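Local coordinates for universal stress protein (Pseudomonas aeruginosa UCBPP-PA14, PDB 7MQ5) that is of unknown function but belongs to the universal stress protein family, whose relatives are small alpha/beta proteins linked to stress responses, many of them binding ATP, at residues Ala254-Gly257 with Asn258-Val262; Asn54-Ala57 with Gln58-Glu62. All blocks are in the same frame, centred on the assembly; numbering follows the deposited sequence.

Contact 1: residues Ala254-Gly257 with Asn258-Val262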
loop_
_atom_site.group_PDB
_atom_site.type_symbol
_atom_site.label_atom_id
_atom_site.label_comp_id
_atom_site.label_asym_id
_atom_site.label_seq_id
_atom_site.Cartn_x
_atom_site.Cartn_y
_atom_site.Cartn_z
ATOM N N ALA A 254 9.934 -15.201 -6.414
ATOM C CA ALA A 254 8.738 -14.485 -6.920
ATOM C C ALA A 254 7.755 -14.285 -5.761
ATOM O O ALA A 254 6.747 -15.014 -5.680
ATOM C CB ALA A 254 8.131 -15.257 -8.063
ATOM N N LEU A 255 8.020 -13.284 -4.924
ATOM C CA LEU A 255 7.240 -13.116 -3.668
ATOM C C LEU A 255 6.033 -12.189 -3.831
ATOM O O LEU A 255 5.210 -12.158 -2.922
ATOM C CB LEU A 255 8.190 -12.629 -2.571
ATOM C CG LEU A 255 8.774 -11.227 -2.729
ATOM C CD1 LEU A 255 7.831 -10.158 -2.181
ATOM C CD2 LEU A 255 10.121 -11.147 -2.014
ATOM N N ILE A 256 5.900 -11.485 -4.944
ATOM C CA ILE A 256 4.709 -10.596 -5.094
ATOM C C ILE A 256 3.485 -11.454 -5.462
ATOM O O ILE A 256 2.419 -11.306 -4.820
ATOM C CB ILE A 256 4.968 -9.488 -6.130
ATOM C CG1 ILE A 256 6.082 -8.530 -5.696
ATOM C CG2 ILE A 256 3.679 -8.751 -6.442
ATOM C CD1 ILE A 256 5.743 -7.664 -4.538
ATOM N N GLY A 257 3.656 -12.351 -6.429
ATOM C CA GLY A 257 2.557 -13.217 -6.886
ATOM C C GLY A 257 1.835 -12.633 -8.082
ATOM O O GLY A 257 1.780 -11.407 -8.216
ATOM N N ASN A 258 1.182 -13.489 -8.866
ATOM C CA ASN A 258 0.521 -13.007 -10.103
ATOM C C ASN A 258 -0.617 -12.029 -9.806
ATOM O O ASN A 258 -0.750 -11.036 -10.546
ATOM C CB ASN A 258 -0.047 -14.151 -10.936
ATOM C CG ASN A 258 -0.642 -13.660 -12.241
ATOM O OD1 ASN A 258 0.089 -13.233 -13.136
ATOM N ND2 ASN A 258 -1.962 -13.715 -12.358
ATOM N N THR A 259 -1.445 -12.298 -8.796
ATOM C CA THR A 259 -2.601 -11.388 -8.586
ATOM C C THR A 259 -2.092 -9.977 -8.306
ATOM O O THR A 259 -2.550 -9.029 -8.964
ATOM C CB THR A 259 -3.530 -11.871 -7.463
ATOM O OG1 THR A 259 -4.100 -13.110 -7.890
ATOM C CG2 THR A 259 -4.635 -10.889 -7.139
ATOM N N ALA A 260 -1.183 -9.842 -7.348
ATOM C CA ALA A 260 -0.701 -8.490 -7.003
ATOM C C ALA A 260 0.050 -7.871 -8.188
ATOM O O ALA A 260 -0.083 -6.656 -8.381
ATOM C CB ALA A 260 0.135 -8.534 -5.742
ATOM N N GLU A 261 0.786 -8.669 -8.967
ATOM C CA GLU A 261 1.511 -8.100 -10.136
ATOM C C GLU A 261 0.510 -7.457 -11.102
ATOM O O GLU A 261 0.676 -6.277 -11.482
ATOM C CB GLU A 261 2.302 -9.187 -10.862
ATOM C CG GLU A 261 3.555 -9.625 -10.129
ATOM C CD GLU A 261 4.341 -10.707 -10.845
ATOM O OE1 GLU A 261 3.815 -11.272 -11.826
ATOM O OE2 GLU A 261 5.478 -10.978 -10.427
ATOM N N VAL A 262 -0.528 -8.202 -11.463
ATOM C CA VAL A 262 -1.516 -7.670 -12.440
ATOM C C VAL A 262 -2.271 -6.483 -11.832
ATOM O O VAL A 262 -2.406 -5.452 -12.502
ATOM C CB VAL A 262 -2.479 -8.778 -12.901
ATOM C CG1 VAL A 262 -3.584 -8.218 -13.784
ATOM C CG2 VAL A 262 -1.737 -9.902 -13.614
HETATM O O HOH W 1 -0.252 -11.866 -5.501
HETATM O O HOH W 2 6.000 -12.488 -8.214
#
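Gly257 O accepts a hydrogen bond from Glu261 N, 3.0 Å between Gly257 O and Glu261 N, and this closes the first turn of helix 258-264. The N-H comes in nearly along the C=O axis, and the angle at the hydrogen is 156°. Gly257 holds the N-cap position. Its backbone has positive phi (94°), a conformation in which a CB would collide with the carbonyl O of Ile256, so the position suits glycine. Two waters add bridges at this helix start. One donates to Ile256 O and accepts from Ala260 N, 2.9 Å from that nitrogen, so it joins the loop to the first turn. The other accepts from Gly257 N and donates to Glu261 OE2, at 2.7 Å from the carboxylate oxygen.

Among the side chains, Ile256 makes the apolar contact. With CG1 beside the backbone N (chi1 -64°), the CG2 methyl lies anti to that N and meets Ala260 CB at 3.6 Å. The same methyl touches Glu261 CG at 3.8 Å, where the two side chains run at a slant to each other. Glu261 CG also lies against Gly257 O, 3.2 Å away. The glutamate runs on extended past Gly257 O, and OE2 reaches Gly257 N through the second water. That negative group at the helix start is probably favourable to the helix dipole.

The loop follows strand 240-244, and Ile256 is bonded through its backbone to Val246, just beyond that strand. Its side chain rests on Thr245. On the helix, Thr259 packs on Ala225 and Ile229 and Val262 on Asp226, so this short helix lies against helix 225-236.

Contact 2: residues Asn54-Ala57 with Gln58-Glu62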
loop_
_atom_site.group_PDB
_atom_site.type_symbol
_atom_site.label_atom_id
_atom_site.label_comp_id
_atom_site.label_asym_id
_atom_site.label_seq_id
_atom_site.Cartn_x
_atom_site.Cartn_y
_atom_site.Cartn_z
ATOM N N ASN A 54 15.422 22.174 3.592
ATOM C CA ASN A 54 15.318 22.917 4.873
ATOM C C ASN A 54 14.061 23.796 4.853
ATOM O O ASN A 54 13.325 23.797 5.845
ATOM C CB ASN A 54 16.554 23.782 5.122
ATOM C CG ASN A 54 16.468 24.552 6.420
ATOM O OD1 ASN A 54 16.398 23.955 7.494
ATOM N ND2 ASN A 54 16.478 25.871 6.331
ATOM N N ASP A 55 13.823 24.499 3.743
ATOM C CA ASP A 55 12.654 25.415 3.650
ATOM C C ASP A 55 11.363 24.596 3.784
ATOM O O ASP A 55 10.461 25.010 4.529
ATOM C CB ASP A 55 12.701 26.232 2.356
ATOM C CG ASP A 55 13.776 27.312 2.323
ATOM O OD1 ASP A 55 14.311 27.660 3.401
ATOM O OD2 ASP A 55 14.064 27.804 1.216
ATOM N N LEU A 56 11.296 23.463 3.092
ATOM C CA LEU A 56 10.102 22.584 3.159
ATOM C C LEU A 56 9.904 22.055 4.594
ATOM O O LEU A 56 8.773 22.113 5.107
ATOM C CB LEU A 56 10.300 21.463 2.137
ATOM C CG LEU A 56 9.152 20.475 1.993
ATOM C CD1 LEU A 56 7.830 21.202 1.750
ATOM C CD2 LEU A 56 9.449 19.491 0.871
ATOM N N ALA A 57 10.968 21.585 5.239
ATOM C CA ALA A 57 10.859 21.100 6.634
ATOM C C ALA A 57 10.374 22.229 7.558
ATOM O O ALA A 57 9.515 21.960 8.406
ATOM C CB ALA A 57 12.183 20.552 7.087
ATOM N N GLN A 58 10.900 23.450 7.388
ATOM C CA GLN A 58 10.505 24.598 8.252
ATOM C C GLN A 58 9.002 24.853 8.114
ATOM O O GLN A 58 8.335 25.056 9.138
ATOM C CB GLN A 58 11.282 25.860 7.870
ATOM C CG GLN A 58 10.905 27.099 8.675
ATOM C CD GLN A 58 11.574 28.352 8.158
ATOM O OE1 GLN A 58 12.487 28.304 7.334
ATOM N NE2 GLN A 58 11.119 29.496 8.641
ATOM N N GLU A 59 8.494 24.830 6.882
ATOM C CA GLU A 59 7.058 25.112 6.638
ATOM C C GLU A 59 6.204 24.033 7.313
ATOM O O GLU A 59 5.190 24.369 7.936
ATOM C CB GLU A 59 6.767 25.180 5.137
ATOM C CG GLU A 59 7.340 26.409 4.456
ATOM C CD GLU A 59 6.917 26.582 3.007
ATOM O OE1 GLU A 59 7.577 27.363 2.287
ATOM O OE2 GLU A 59 5.922 25.946 2.605
ATOM N N LEU A 60 6.618 22.772 7.205
ATOM C CA LEU A 60 5.829 21.665 7.800
ATOM C C LEU A 60 5.903 21.734 9.331
ATOM O O LEU A 60 4.892 21.468 9.979
ATOM C CB LEU A 60 6.361 20.338 7.254
ATOM C CG LEU A 60 6.092 20.074 5.769
ATOM C CD1 LEU A 60 7.000 18.976 5.242
ATOM C CD2 LEU A 60 4.631 19.727 5.537
ATOM N N ARG A 61 7.063 22.080 9.895
ATOM C CA ARG A 61 7.146 22.168 11.374
ATOM C C ARG A 61 6.220 23.286 11.876
ATOM O O ARG A 61 5.630 23.129 12.962
ATOM C CB ARG A 61 8.587 22.398 11.827
ATOM C CG ARG A 61 9.521 21.240 11.523
ATOM C CD ARG A 61 10.896 21.456 12.130
ATOM N NE ARG A 61 11.816 20.404 11.726
ATOM C CZ ARG A 61 12.866 20.553 10.938
ATOM N NH1 ARG A 61 13.197 21.748 10.479
ATOM N NH2 ARG A 61 13.599 19.500 10.628
ATOM N N GLU A 62 6.113 24.388 11.124
ATOM C CA GLU A 62 5.215 25.512 11.513
ATOM C C GLU A 62 3.758 25.027 11.498
ATOM O O GLU A 62 2.947 25.587 12.252
ATOM C CB GLU A 62 5.424 26.707 10.582
ATOM C CG GLU A 62 6.766 27.390 10.779
ATOM C CD GLU A 62 7.102 28.511 9.808
ATOM O OE1 GLU A 62 6.318 28.740 8.858
ATOM O OE2 GLU A 62 8.157 29.157 10.007
HETATM O O HOH W 3 15.128 21.698 8.518
#
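Ala57 and Arg61 touch one turn apart, first through the backbone: Arg61 N donates to Ala57 O at 2.9 Å. Three more bonds of the same i to i+4 kind run beside it. Gln58 N reaches Asn54 O, Glu59 N reaches Asp55 O, and Leu60 N reaches Leu56 O, with angles at the hydrogen of 157° to 159°. In these three the donor is tilted somewhat from the carbonyl plane.

Among the polar side chains, Arg61 turns back toward strand 67-72, while Gln58 and Glu62 lie on the exposed side. The Arg61 chain is extended from CG to NE, then turns at its last torsion (chi4 112°) and carries the guanidinium over Ala57. Ala57 CB sits 3.5 Å above one face of that group, offset toward its rim, with NH1 the nearest atom at 3.7 Å. In the guanidinium plane, at the edge, a water accepts from Arg61 NH1 at 2.8 Å. Its further link to Asn54 OD1 rests on one of two conformers and is doubtful. Arg61 NH2 is hydrogen-bonded to Val67 O, so the arginine bridges this helix to the start of strand 67-72. Farther round, Gln58 NE2 donates to Glu62 OE2 at 3.3 Å, coming from above the carboxylate plane.

Helix 50-62 is the crossover of the beta-alpha-beta unit formed with strands 37-43 and 67-72, consistent with the Rossmann-like alpha/beta fold of universal stress proteins.

The apolar side chains face the sheet and helix 22-34. Leu56 and Leu60 lie side by side and point the same way, with Leu56 CG 4.2 Å from Leu60 CD1. Leu60 CG also rests on Leu56 O at 3.4 Å. Both leucines pack on Leu40 of strand 37-43 and on Leu24 of helix 22-34, while Ala57 touches Val67 and Thr69.

Contacts 1 and 2 are both local and partly buried, but they lie on opposite sides of the chain's centre, with centres about 38 Å apart. Contact 1 is nearer the centre, about 14 Å from it, against about 26 Å for contact 2. They share no helix or strand. Contact 1 starts a helix, where a glycine cap, one backbone bond, two bridging waters and an isoleucine-alanine contact make the join. Contact 2 is helix under way, with four regular backbone bonds, two leucines turned to the sheet and a neighbouring helix, and polar groups mostly exposed, apart from an arginine turned back to the next strand. Five of its eight touching residues are exposed, against one of six in contact 1.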